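Long-range contacts in NDP-N-acetyl-D-galactosaminuronic acid dehydrogenase (Methanosarcina mazei Go1, PDB 3G79), which probably oxidises UDP-N-acetyl-D-mannosamine to the corresponding uronic acid sugar nucleotide, using two molecules of NAD: residues Lys71-Gly76 against Gly186-Asn191; Gly22-Gly27 against Leu47-Asn52; Met390-Tyr395 against Asp406-Val411. One frame throughout, in Å; residues are numbered along the deposited sequence.

Contact 1 (Lys71-Gly76 against Gly186-Asn191); sequences KGEEPG and GRLLKN
Glu73 reaches across to Gly186 and Leu188 with both oxygens of its carboxylate, an example of an acidic side chain received by backbone amides at a helix start. It belongs to a loop of the NAD-binding Rossmann domain that lies against the N-terminal turn of helix 188-194. The carboxylate bridges two backbone amides just ahead of and within that turn. Gly186 N donates to OE1 of Glu73 at 2.6 Å, meeting its syn lone pair along a nearly straight path (161°). The other oxygen, Glu73 OE2, receives Leu188 N at 3.1 Å, and this donor comes from above the carboxylate plane, 49° out of it. Bonds to both oxygens should limit turning of the flat group. The side chain reaches this place with CG anti to the backbone N (chi1 172°) and a bend at the next bond. On its flank Glu73 CG rests 3.8 Å from Leu188 CD2, the two side chains meeting at about a right angle.

Glu74 instead uses its aliphatic part. Its CG presses on the backbone of the same turn, 3.3 Å from Leu189 N, while OE2 ends near the exposed Lys190. Charge attraction may contribute here, although 4.2 Å between Glu74 OE2 and Lys190 NZ is beyond a salt bridge.

Further out, Leu188 and Leu189 both pack on Pro32 of helix 30-39, tying the helix start to the body of the domain. Leu189 also reaches back to the loop, where its CB lies 3.8 Å from Glu74 CG.

Contact 2 (Gly22-Gly27 against Leu47-Asn52); sequences GVLGMG and LGFQRN
The beta-alpha-beta unit that opens the Rossmann fold pairs strands 20-24 and 45-49 in parallel, with helix 30-39 as the crossover between them, and Gly22-Leu24 and Leu47-Phe49 are the C-terminal ends of these strands. Gly25 and Gly27, directly after the first strand, fit the GxGxxG pattern together with Gly30, consistent with the turn that receives NAD in dinucleotide-binding domains.

Val23 carries the pairing in both directions. Its N donates to Leu47 O at 2.6 Å, and its O accepts from Phe49 N at 2.8 Å. Gly22 forms backbone bonds with strand 104-107 too, so the first strand is held from both neighbours.

On the face bearing Leu24 and Phe49, the leucine CG lies 3.9 Å from Phe49 CB. Phe49 CG stands anti to its own carbonyl carbon (chi1 -70°), which swings the ring back along the sheet until its edge meets Gly22, with CE2 4.0 Å from Gly22 CA. The absence of a side chain there leaves room for the aromatic edge.

The reverse face is served by Met26, whose doubly bent chain folds over Gly48 and brings SD to 3.8 Å from Gly48 CA. Met26 CB meanwhile packs 3.8 Å from Gln50 CG. Beyond the strand ends a water joins the two loops: it accepts from Met26 N at 2.8 Å and donates to Gln50 OE1 at 2.8 Å.

Contact 3 (Met390-Tyr395 against Asp406-Val411); sequences MVHDPY and DNLEEV
His392 and Val411 form the close-packed centre of a strand-to-helix contact whose margins, at Met390 and Asp406, face solvent. Both methyls of Val411 come down on the strand: CG1 lies 3.4 Å from Met390 O, and CG2 is 3.8 Å from His392 CB, near the plane of the imidazole at its edge. His392 carries CG anti to the backbone N (chi1 177°), which lifts its ring toward the start of helix 408-412. There Leu408 CG lies over one face, displaced toward the rim, in a CH-pi contact 4.2 Å from the ring centroid and 15° off the normal. Both ring nitrogens have partners, though of unequal quality. ND1 is hydrogen-bonded to Tyr427 OH, whereas NE2 reaches Asp406 O at 2.7 Å in a bond that is weak because its angle is only 119°. The Tyr427 bond, together with Leu408, is probably what limits rotation of the buried ring; the weak NE2 bond adds little.

The solvent side is different in kind. Asp406 offers its carbonyl while its exposed side chain starts away from the strand, and Met390 lays its terminal CE against partly exposed Glu410, 3.4 Å from Glu410 O. Asn407, the N-cap residue, caps the helix: its OD1 accepts from Glu410 N at 3.1 Å. A helix leaving strand 404-405 and laid over its neighbour 388-392 is the beginning of a beta-alpha-beta crossover, here within the parallel, Rossmann-like sheet of the UDP-binding domain.

Overall arrangement
The three contacts illustrate how chemistry follows position in a Rossmann-like architecture. Contact 2 is the buried one, a strand pair inside the NAD-binding sheet, relying on backbone bonds and apolar side chains. Contact 1, in the same domain and about 19 Å away between centres, is partly buried and joins a loop to a helix start through a carboxylate; helix 30-39, the crossover of contact 2, also carries the proline behind the leucines of contact 1. Contact 3, likewise partly buried, belongs to the UDP-binding domain, its centre about 42 Å from that of contact 2, and sets a helix on a strand through an imidazole and aliphatic groups. Contacts 1 and 3 both involve helix N-termini.

Contact 1 (Lys71-Gly76 against Gly186-Asn191)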
ATOM      1  N   LYS A  71     -14.867  32.132 -11.744  1.00 69.95           N
ATOM      2  CA  LYS A  71     -13.529  31.997 -11.094  1.00 70.61           C
ATOM      3  C   LYS A  71     -12.256  31.832 -11.962  1.00 70.47           C
ATOM      4  O   LYS A  71     -11.162  31.627 -11.407  1.00 70.88           O
ATOM      5  CB  LYS A  71     -13.525  30.963  -9.931  1.00 70.70           C
ATOM      6  CG  LYS A  71     -14.178  31.477  -8.629  1.00 85.02           C
ATOM      7  CD  LYS A  71     -13.658  30.788  -7.373  1.00 70.48           C
ATOM      8  CE  LYS A  71     -12.365  31.424  -6.884  1.00 84.95           C
ATOM      9  NZ  LYS A  71     -12.018  30.980  -5.510  1.00 69.82           N
ATOM     10  N   GLY A  72     -12.378  31.951 -13.284  1.00 69.49           N
ATOM     11  CA  GLY A  72     -11.219  31.773 -14.181  1.00 68.42           C
ATOM     12  C   GLY A  72     -10.697  30.336 -14.183  1.00 67.08           C
ATOM     13  O   GLY A  72     -10.310  29.792 -13.142  1.00 67.34           O
ATOM     14  N   GLU A  73     -10.690  29.702 -15.348  1.00 65.14           N
ATOM     15  CA  GLU A  73     -10.353  28.289 -15.405  1.00 63.18           C
ATOM     16  C   GLU A  73      -9.361  28.009 -16.491  1.00 61.46           C
ATOM     17  O   GLU A  73      -9.543  28.486 -17.603  1.00 60.52           O
ATOM     18  CB  GLU A  73     -11.610  27.464 -15.679  1.00 62.90           C
ATOM     19  CG  GLU A  73     -11.340  26.006 -15.935  1.00 59.40           C
ATOM     20  CD  GLU A  73     -10.606  25.370 -14.796  1.00 61.88           C
ATOM     21  OE1 GLU A  73     -11.136  25.387 -13.673  1.00 59.70           O
ATOM     22  OE2 GLU A  73      -9.495  24.854 -15.020  1.00 59.71           O
ATOM     23  N   GLU A  74      -8.330  27.221 -16.164  1.00 61.25           N
ATOM     24  CA  GLU A  74      -7.430  26.642 -17.170  1.00 61.08           C
ATOM     25  C   GLU A  74      -7.388  27.614 -18.314  1.00 60.35           C
ATOM     26  O   GLU A  74      -7.656  27.222 -19.447  1.00 59.62           O
ATOM     27  CB  GLU A  74      -7.959  25.284 -17.700  1.00 60.82           C
ATOM     28  CG  GLU A  74      -7.296  24.036 -17.110  1.00 68.33           C
ATOM     29  CD  GLU A  74      -5.784  23.942 -17.405  1.00 61.59           C
ATOM     30  OE1 GLU A  74      -4.970  24.309 -16.516  1.00 68.47           O
ATOM     31  OE2 GLU A  74      -5.408  23.518 -18.526  1.00 68.49           O
ATOM     32  N   PRO A  75      -7.071  28.886 -18.014  1.00 60.50           N
ATOM     33  CA  PRO A  75      -7.345  30.027 -18.913  1.00 59.76           C
ATOM     34  C   PRO A  75      -7.136  29.685 -20.384  1.00 57.53           C
ATOM     35  O   PRO A  75      -6.423  30.395 -21.123  1.00 58.84           O
ATOM     36  CB  PRO A  75      -6.401  31.132 -18.404  1.00 60.60           C
ATOM     37  CG  PRO A  75      -6.310  30.855 -16.894  1.00 77.82           C
ATOM     38  CD  PRO A  75      -6.368  29.310 -16.779  1.00 61.32           C
ATOM     39  N   GLY A  76      -7.745  28.563 -20.756  1.00 53.45           N
ATOM     40  CA  GLY A  76      -8.059  28.213 -22.122  1.00 50.45           C
ATOM     41  C   GLY A  76      -9.558  27.941 -22.222  1.00 47.14           C
ATOM     42  O   GLY A  76     -10.100  27.843 -23.332  1.00 46.18           O
ATOM     43  N   GLY A 186      -9.294  24.746 -11.931  1.00 52.06           N
ATOM     44  CA  GLY A 186      -7.982  25.305 -12.251  1.00 52.34           C
ATOM     45  C   GLY A 186      -7.125  24.381 -13.122  1.00 52.64           C
ATOM     46  O   GLY A 186      -6.199  24.848 -13.808  1.00 52.53           O
ATOM     47  N   ARG A 187      -7.430  23.078 -13.086  1.00 52.32           N
ATOM     48  CA  ARG A 187      -6.717  22.071 -13.879  1.00 52.75           C
ATOM     49  C   ARG A 187      -7.671  21.225 -14.773  1.00 51.07           C
ATOM     50  O   ARG A 187      -7.407  20.043 -15.023  1.00 50.40           O
ATOM     51  CB  ARG A 187      -5.892  21.139 -12.960  1.00 54.10           C
ATOM     52  CG  ARG A 187      -4.716  21.753 -12.141  1.00 72.26           C
ATOM     53  CD  ARG A 187      -3.840  20.607 -11.517  1.00 56.51           C
ATOM     54  NE  ARG A 187      -3.030  20.972 -10.344  1.00 72.64           N
ATOM     55  CZ  ARG A 187      -2.562  20.105  -9.431  1.00 58.38           C
ATOM     56  NH1 ARG A 187      -2.813  18.801  -9.521  1.00 72.58           N
ATOM     57  NH2 ARG A 187      -1.829  20.544  -8.413  1.00 72.71           N
ATOM     58  N   LEU A 188      -8.776  21.823 -15.230  1.00 49.60           N
ATOM     59  CA  LEU A 188      -9.845  21.067 -15.932  1.00 48.04           C
ATOM     60  C   LEU A 188      -9.426  20.503 -17.309  1.00 46.84           C
ATOM     61  O   LEU A 188      -9.477  19.285 -17.542  1.00 47.24           O
ATOM     62  CB  LEU A 188     -11.147  21.886 -16.044  1.00 47.08           C
ATOM     63  CG  LEU A 188     -12.391  21.644 -15.150  1.00 62.10           C
ATOM     64  CD1 LEU A 188     -12.088  21.071 -13.804  1.00 46.83           C
ATOM     65  CD2 LEU A 188     -13.246  22.908 -14.956  1.00 46.95           C
ATOM     66  N   LEU A 189      -9.016  21.390 -18.208  1.00 44.80           N
ATOM     67  CA  LEU A 189      -8.587  20.996 -19.532  1.00 43.27           C
ATOM     68  C   LEU A 189      -7.486  19.928 -19.576  1.00 43.32           C
ATOM     69  O   LEU A 189      -7.594  18.989 -20.366  1.00 42.90           O
ATOM     70  CB  LEU A 189      -8.211  22.214 -20.357  1.00 42.56           C
ATOM     71  CG  LEU A 189      -9.339  22.863 -21.142  1.00 34.34           C
ATOM     72  CD1 LEU A 189     -10.491  23.246 -20.257  1.00 43.00           C
ATOM     73  CD2 LEU A 189      -8.836  24.091 -21.934  1.00 43.10           C
ATOM     74  N   LYS A 190      -6.450  20.036 -18.743  1.00 43.65           N
ATOM     75  CA  LYS A 190      -5.370  19.060 -18.863  1.00 45.76           C
ATOM     76  C   LYS A 190      -5.648  17.775 -18.145  1.00 45.38           C
ATOM     77  O   LYS A 190      -5.145  16.726 -18.557  1.00 45.40           O
ATOM     78  CB  LYS A 190      -3.954  19.592 -18.528  1.00 48.28           C
ATOM     79  CG  LYS A 190      -3.802  20.502 -17.320  1.00 53.59           C
ATOM     80  CD  LYS A 190      -2.590  21.426 -17.538  1.00 51.27           C
ATOM     81  CE  LYS A 190      -2.669  22.158 -18.908  1.00 53.77           C
ATOM     82  NZ  LYS A 190      -1.359  22.759 -19.370  1.00 52.67           N
ATOM     83  N   ASN A 191      -6.434  17.847 -17.075  1.00 44.91           N
ATOM     84  CA  ASN A 191      -6.881  16.626 -16.391  1.00 44.80           C
ATOM     85  C   ASN A 191      -7.641  15.711 -17.361  1.00 44.16           C
ATOM     86  O   ASN A 191      -7.277  14.557 -17.543  1.00 44.69           O
ATOM     87  CB  ASN A 191      -7.748  16.957 -15.169  1.00 44.91           C
ATOM     88  CG  ASN A 191      -6.938  17.463 -13.977  1.00 48.79           C
ATOM     89  OD1 ASN A 191      -7.507  17.766 -12.942  1.00 44.34           O
ATOM     90  ND2 ASN A 191      -5.622  17.543 -14.120  1.00 44.27           N
TER

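Contact 2 (Gly22-Gly27 against Leu47-Asn52)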
ATOM      1  N   GLY A  22     -23.906  14.922 -27.301  1.00 24.27           N
ATOM      2  CA  GLY A  22     -24.662  15.835 -26.459  1.00 24.40           C
ATOM      3  C   GLY A  22     -24.051  15.763 -25.086  1.00 23.91           C
ATOM      4  O   GLY A  22     -23.596  14.697 -24.671  1.00 23.41           O
ATOM      5  N   VAL A  23     -23.963  16.902 -24.405  1.00 23.38           N
ATOM      6  CA  VAL A  23     -23.620  16.860 -22.971  1.00 22.81           C
ATOM      7  C   VAL A  23     -24.717  17.488 -22.127  1.00 22.40           C
ATOM      8  O   VAL A  23     -25.222  18.574 -22.460  1.00 22.18           O
ATOM      9  CB  VAL A  23     -22.274  17.498 -22.697  1.00 22.06           C
ATOM     10  CG1 VAL A  23     -21.952  17.420 -21.251  1.00 28.30           C
ATOM     11  CG2 VAL A  23     -21.194  16.770 -23.501  1.00 28.94           C
ATOM     12  N   LEU A  24     -25.130  16.771 -21.094  1.00 22.59           N
ATOM     13  CA  LEU A  24     -26.092  17.290 -20.136  1.00 23.64           C
ATOM     14  C   LEU A  24     -25.347  17.652 -18.875  1.00 24.90           C
ATOM     15  O   LEU A  24     -24.603  16.809 -18.324  1.00 25.17           O
ATOM     16  CB  LEU A  24     -27.143  16.243 -19.776  1.00 23.38           C
ATOM     17  CG  LEU A  24     -28.410  16.059 -20.593  1.00 38.66           C
ATOM     18  CD1 LEU A  24     -28.142  15.161 -21.742  1.00 23.31           C
ATOM     19  CD2 LEU A  24     -29.470  15.460 -19.716  1.00 23.60           C
ATOM     20  N   GLY A  25     -25.558  18.880 -18.395  1.00 25.03           N
ATOM     21  CA  GLY A  25     -24.876  19.327 -17.169  1.00 25.48           C
ATOM     22  C   GLY A  25     -23.861  20.413 -17.485  1.00 27.23           C
ATOM     23  O   GLY A  25     -22.624  20.157 -17.567  1.00 26.32           O
ATOM     24  N   MET A  26     -24.371  21.634 -17.666  1.00 27.74           N
ATOM     25  CA  MET A  26     -23.479  22.735 -17.976  1.00 28.35           C
ATOM     26  C   MET A  26     -22.773  23.304 -16.713  1.00 31.27           C
ATOM     27  O   MET A  26     -22.944  24.465 -16.344  1.00 30.88           O
ATOM     28  CB  MET A  26     -24.183  23.780 -18.843  1.00 25.73           C
ATOM     29  CG  MET A  26     -24.518  23.279 -20.265  1.00 26.98           C
ATOM     30  SD  MET A  26     -23.137  22.602 -21.269  1.00 22.61           S
ATOM     31  CE  MET A  26     -22.973  23.855 -22.403  1.00 26.60           C
ATOM     32  N   GLY A  27     -21.956  22.454 -16.075  1.00 34.08           N
ATOM     33  CA  GLY A  27     -21.265  22.797 -14.823  1.00 36.34           C
ATOM     34  C   GLY A  27     -19.747  22.821 -14.934  1.00 38.51           C
ATOM     35  O   GLY A  27     -19.192  22.881 -16.041  1.00 38.29           O
ATOM     36  N   LEU A  47     -24.038  19.374 -28.602  1.00 31.34           N
ATOM     37  CA  LEU A  47     -25.080  20.128 -27.950  1.00 31.29           C
ATOM     38  C   LEU A  47     -24.848  20.028 -26.476  1.00 31.51           C
ATOM     39  O   LEU A  47     -24.572  18.939 -25.960  1.00 33.21           O
ATOM     40  CB  LEU A  47     -26.444  19.530 -28.283  1.00 31.84           C
ATOM     41  CG  LEU A  47     -26.900  19.540 -29.753  1.00 29.95           C
ATOM     42  CD1 LEU A  47     -28.176  18.770 -29.896  1.00 32.97           C
ATOM     43  CD2 LEU A  47     -27.091  20.947 -30.328  1.00 32.18           C
ATOM     44  N   GLY A  48     -24.927  21.164 -25.793  1.00 30.33           N
ATOM     45  CA  GLY A  48     -24.946  21.202 -24.344  1.00 28.99           C
ATOM     46  C   GLY A  48     -26.357  21.552 -23.865  1.00 28.70           C
ATOM     47  O   GLY A  48     -27.014  22.509 -24.360  1.00 28.43           O
ATOM     48  N   PHE A  49     -26.811  20.799 -22.875  1.00 27.82           N
ATOM     49  CA  PHE A  49     -28.173  20.880 -22.445  1.00 27.81           C
ATOM     50  C   PHE A  49     -28.314  21.610 -21.117  1.00 31.44           C
ATOM     51  O   PHE A  49     -27.719  21.205 -20.095  1.00 32.24           O
ATOM     52  CB  PHE A  49     -28.803  19.483 -22.463  1.00 25.24           C
ATOM     53  CG  PHE A  49     -28.995  18.968 -23.860  1.00 21.17           C
ATOM     54  CD1 PHE A  49     -30.103  19.365 -24.608  1.00 23.16           C
ATOM     55  CD2 PHE A  49     -28.020  18.150 -24.458  1.00 23.64           C
ATOM     56  CE1 PHE A  49     -30.259  18.953 -25.904  1.00 20.54           C
ATOM     57  CE2 PHE A  49     -28.166  17.738 -25.758  1.00 20.54           C
ATOM     58  CZ  PHE A  49     -29.266  18.139 -26.489  1.00 22.93           C
ATOM     59  N   GLN A  50     -29.072  22.716 -21.191  1.00 33.62           N
ATOM     60  CA  GLN A  50     -29.490  23.554 -20.046  1.00 36.15           C
ATOM     61  C   GLN A  50     -30.975  24.016 -20.048  1.00 38.91           C
ATOM     62  O   GLN A  50     -31.454  24.608 -21.013  1.00 39.32           O
ATOM     63  CB  GLN A  50     -28.631  24.814 -19.983  1.00 35.56           C
ATOM     64  CG  GLN A  50     -27.777  24.931 -18.751  1.00 43.11           C
ATOM     65  CD  GLN A  50     -28.573  24.992 -17.471  1.00 34.59           C
ATOM     66  OE1 GLN A  50     -28.126  24.506 -16.436  1.00 43.33           O
ATOM     67  NE2 GLN A  50     -29.744  25.557 -17.533  1.00 41.94           N
ATOM     68  N   ARG A  51     -31.688  23.769 -18.958  1.00 41.56           N
ATOM     69  CA  ARG A  51     -32.987  24.430 -18.676  1.00 44.00           C
ATOM     70  C   ARG A  51     -32.800  25.965 -18.540  1.00 45.67           C
ATOM     71  O   ARG A  51     -31.696  26.427 -18.273  1.00 45.35           O
ATOM     72  CB  ARG A  51     -33.516  23.883 -17.336  1.00 44.84           C
ATOM     73  CG  ARG A  51     -35.022  23.575 -17.226  1.00 63.98           C
ATOM     74  CD  ARG A  51     -35.521  23.869 -15.813  1.00 46.88           C
ATOM     75  NE  ARG A  51     -36.130  22.722 -15.114  1.00 64.86           N
ATOM     76  CZ  ARG A  51     -35.492  21.892 -14.271  1.00 48.57           C
ATOM     77  NH1 ARG A  51     -34.192  22.032 -14.008  1.00 64.76           N
ATOM     78  NH2 ARG A  51     -36.166  20.905 -13.680  1.00 64.92           N
ATOM     79  N   ASN A  52     -33.853  26.765 -18.712  1.00 48.40           N
ATOM     80  CA  ASN A  52     -33.886  28.067 -18.005  1.00 50.96           C
ATOM     81  C   ASN A  52     -34.253  27.882 -16.532  1.00 51.64           C
ATOM     82  O   ASN A  52     -35.347  28.283 -16.105  1.00 52.03           O
ATOM     83  CB  ASN A  52     -34.835  29.092 -18.628  1.00 53.16           C
ATOM     84  CG  ASN A  52     -35.118  30.298 -17.687  1.00 74.64           C
ATOM     85  OD1 ASN A  52     -36.185  30.916 -17.760  1.00 55.11           O
ATOM     86  ND2 ASN A  52     -34.171  30.611 -16.786  1.00 54.82           N
TER
HETATM   87  O   HOH W   1     -26.956  22.026 -16.768  1.00 33.39           O

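Contact 3 (Met390-Tyr395 against Asp406-Val411)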
ATOM      1  N   MET A 390     -10.653  27.450  21.603  1.00 32.99           N
ATOM      2  CA  MET A 390     -10.505  28.423  20.524  1.00 32.57           C
ATOM      3  C   MET A 390      -9.777  27.804  19.313  1.00 33.96           C
ATOM      4  O   MET A 390      -8.690  27.228  19.444  1.00 35.23           O
ATOM      5  CB  MET A 390      -9.806  29.690  21.027  1.00 31.77           C
ATOM      6  CG  MET A 390     -10.770  30.694  21.724  1.00 38.62           C
ATOM      7  SD  MET A 390     -10.070  32.238  22.374  1.00 30.06           S
ATOM      8  CE  MET A 390      -9.601  33.056  20.863  1.00 38.48           C
ATOM      9  N   VAL A 391     -10.421  27.933  18.149  1.00 33.23           N
ATOM     10  CA  VAL A 391     -10.061  27.346  16.865  1.00 31.32           C
ATOM     11  C   VAL A 391      -9.460  28.401  15.960  1.00 32.16           C
ATOM     12  O   VAL A 391     -10.055  29.500  15.756  1.00 32.81           O
ATOM     13  CB  VAL A 391     -11.329  26.863  16.123  1.00 30.33           C
ATOM     14  CG1 VAL A 391     -10.964  26.398  14.755  1.00 19.16           C
ATOM     15  CG2 VAL A 391     -12.059  25.740  16.879  1.00 18.41           C
ATOM     16  N   HIS A 392      -8.307  28.070  15.392  1.00 32.39           N
ATOM     17  CA  HIS A 392      -7.633  28.938  14.452  1.00 34.06           C
ATOM     18  C   HIS A 392      -7.461  28.259  13.118  1.00 36.60           C
ATOM     19  O   HIS A 392      -7.260  27.033  13.041  1.00 37.22           O
ATOM     20  CB  HIS A 392      -6.260  29.329  14.977  1.00 34.43           C
ATOM     21  CG  HIS A 392      -5.456  30.180  14.030  1.00 34.67           C
ATOM     22  ND1 HIS A 392      -4.666  29.645  13.034  1.00 34.58           N
ATOM     23  CD2 HIS A 392      -5.289  31.524  13.961  1.00 33.96           C
ATOM     24  CE1 HIS A 392      -4.057  30.624  12.381  1.00 34.60           C
ATOM     25  NE2 HIS A 392      -4.422  31.774  12.921  1.00 34.25           N
ATOM     26  N   ASP A 393      -7.511  29.075  12.070  1.00 38.04           N
ATOM     27  CA  ASP A 393      -7.259  28.618  10.714  1.00 39.45           C
ATOM     28  C   ASP A 393      -7.181  29.824   9.772  1.00 41.97           C
ATOM     29  O   ASP A 393      -8.109  30.659   9.740  1.00 42.52           O
ATOM     30  CB  ASP A 393      -8.337  27.649  10.259  1.00 38.52           C
ATOM     31  CG  ASP A 393      -7.944  26.900   9.019  1.00 49.52           C
ATOM     32  OD1 ASP A 393      -7.495  25.729   9.145  1.00 37.89           O
ATOM     33  OD2 ASP A 393      -8.071  27.500   7.925  1.00 38.38           O
ATOM     34  N   PRO A 394      -6.084  29.915   8.984  1.00 42.80           N
ATOM     35  CA  PRO A 394      -5.855  31.098   8.158  1.00 42.85           C
ATOM     36  C   PRO A 394      -6.809  31.161   6.993  1.00 43.40           C
ATOM     37  O   PRO A 394      -6.989  32.227   6.420  1.00 43.69           O
ATOM     38  CB  PRO A 394      -4.415  30.909   7.639  1.00 42.46           C
ATOM     39  CG  PRO A 394      -3.871  29.740   8.362  1.00 38.11           C
ATOM     40  CD  PRO A 394      -5.043  28.901   8.758  1.00 42.31           C
ATOM     41  N   TYR A 395      -7.448  30.040   6.684  1.00 44.72           N
ATOM     42  CA  TYR A 395      -8.179  29.873   5.421  1.00 46.20           C
ATOM     43  C   TYR A 395      -9.661  29.635   5.563  1.00 47.37           C
ATOM     44  O   TYR A 395     -10.448  30.102   4.749  1.00 48.19           O
ATOM     45  CB  TYR A 395      -7.589  28.711   4.623  1.00 45.75           C
ATOM     46  CG  TYR A 395      -6.120  28.840   4.456  1.00 51.62           C
ATOM     47  CD1 TYR A 395      -5.591  29.680   3.476  1.00 45.89           C
ATOM     48  CD2 TYR A 395      -5.244  28.154   5.302  1.00 45.84           C
ATOM     49  CE1 TYR A 395      -4.219  29.826   3.329  1.00 52.11           C
ATOM     50  CE2 TYR A 395      -3.864  28.292   5.171  1.00 51.91           C
ATOM     51  CZ  TYR A 395      -3.364  29.126   4.182  1.00 46.16           C
ATOM     52  OH  TYR A 395      -2.008  29.267   4.026  1.00 52.63           O
ATOM     53  N   ASP A 406      -8.999  34.060  12.440  1.00 46.20           N
ATOM     54  CA  ASP A 406      -7.827  34.463  11.662  1.00 46.66           C
ATOM     55  C   ASP A 406      -6.559  34.577  12.532  1.00 46.25           C
ATOM     56  O   ASP A 406      -5.504  34.080  12.147  1.00 46.41           O
ATOM     57  CB  ASP A 406      -8.102  35.810  10.957  1.00 47.26           C
ATOM     58  CG  ASP A 406      -9.206  36.631  11.660  1.00 65.47           C
ATOM     59  OD1 ASP A 406     -10.380  36.182  11.645  1.00 48.42           O
ATOM     60  OD2 ASP A 406      -8.919  37.709  12.250  1.00 48.36           O
ATOM     61  N   ASN A 407      -6.651  35.212  13.706  1.00 45.18           N
ATOM     62  CA  ASN A 407      -5.420  35.589  14.431  1.00 43.43           C
ATOM     63  C   ASN A 407      -4.949  34.638  15.540  1.00 41.81           C
ATOM     64  O   ASN A 407      -5.649  34.350  16.521  1.00 41.38           O
ATOM     65  CB  ASN A 407      -5.354  37.112  14.770  1.00 43.11           C
ATOM     66  CG  ASN A 407      -5.655  37.439  16.227  1.00 48.73           C
ATOM     67  OD1 ASN A 407      -4.744  37.515  17.053  1.00 42.80           O
ATOM     68  ND2 ASN A 407      -6.927  37.669  16.539  1.00 42.70           N
ATOM     69  N   LEU A 408      -3.740  34.134  15.306  1.00 40.62           N
ATOM     70  CA  LEU A 408      -3.113  33.102  16.092  1.00 39.13           C
ATOM     71  C   LEU A 408      -3.015  33.546  17.539  1.00 40.23           C
ATOM     72  O   LEU A 408      -3.359  32.790  18.446  1.00 40.65           O
ATOM     73  CB  LEU A 408      -1.720  32.824  15.530  1.00 36.91           C
ATOM     74  CG  LEU A 408      -1.235  31.381  15.390  1.00 44.28           C
ATOM     75  CD1 LEU A 408       0.272  31.298  15.538  1.00 35.24           C
ATOM     76  CD2 LEU A 408      -1.917  30.472  16.356  1.00 34.87           C
ATOM     77  N   GLU A 409      -2.568  34.789  17.724  1.00 41.07           N
ATOM     78  CA  GLU A 409      -2.304  35.398  19.031  1.00 41.51           C
ATOM     79  C   GLU A 409      -3.510  35.264  19.952  1.00 40.46           C
ATOM     80  O   GLU A 409      -3.385  34.858  21.117  1.00 40.49           O
ATOM     81  CB  GLU A 409      -1.912  36.881  18.850  1.00 42.72           C
ATOM     82  CG  GLU A 409      -1.200  37.563  20.039  1.00 58.67           C
ATOM     83  CD  GLU A 409      -2.139  37.996  21.176  1.00 44.13           C
ATOM     84  OE1 GLU A 409      -3.320  38.325  20.920  1.00 58.93           O
ATOM     85  OE2 GLU A 409      -1.684  38.016  22.349  1.00 59.22           O
ATOM     86  N   GLU A 410      -4.690  35.596  19.440  1.00 39.07           N
ATOM     87  CA  GLU A 410      -5.828  35.613  20.345  1.00 37.89           C
ATOM     88  C   GLU A 410      -6.198  34.175  20.706  1.00 35.83           C
ATOM     89  O   GLU A 410      -6.499  33.869  21.844  1.00 35.46           O
ATOM     90  CB  GLU A 410      -6.987  36.526  19.846  1.00 38.01           C
ATOM     91  CG  GLU A 410      -8.044  35.959  18.921  1.00 39.09           C
ATOM     92  CD  GLU A 410      -9.296  36.879  18.818  1.00 39.66           C
ATOM     93  OE1 GLU A 410     -10.405  36.352  18.545  1.00 39.05           O
ATOM     94  OE2 GLU A 410      -9.173  38.120  19.020  1.00 39.38           O
ATOM     95  N   VAL A 411      -6.093  33.291  19.726  1.00 35.05           N
ATOM     96  CA  VAL A 411      -6.336  31.871  19.930  1.00 33.84           C
ATOM     97  C   VAL A 411      -5.337  31.242  20.902  1.00 32.63           C
ATOM     98  O   VAL A 411      -5.719  30.472  21.769  1.00 32.38           O
ATOM     99  CB  VAL A 411      -6.341  31.128  18.613  1.00 33.65           C
ATOM    100  CG1 VAL A 411      -6.310  29.630  18.870  1.00 18.81           C
ATOM    101  CG2 VAL A 411      -7.573  31.517  17.821  1.00 17.81           C
TER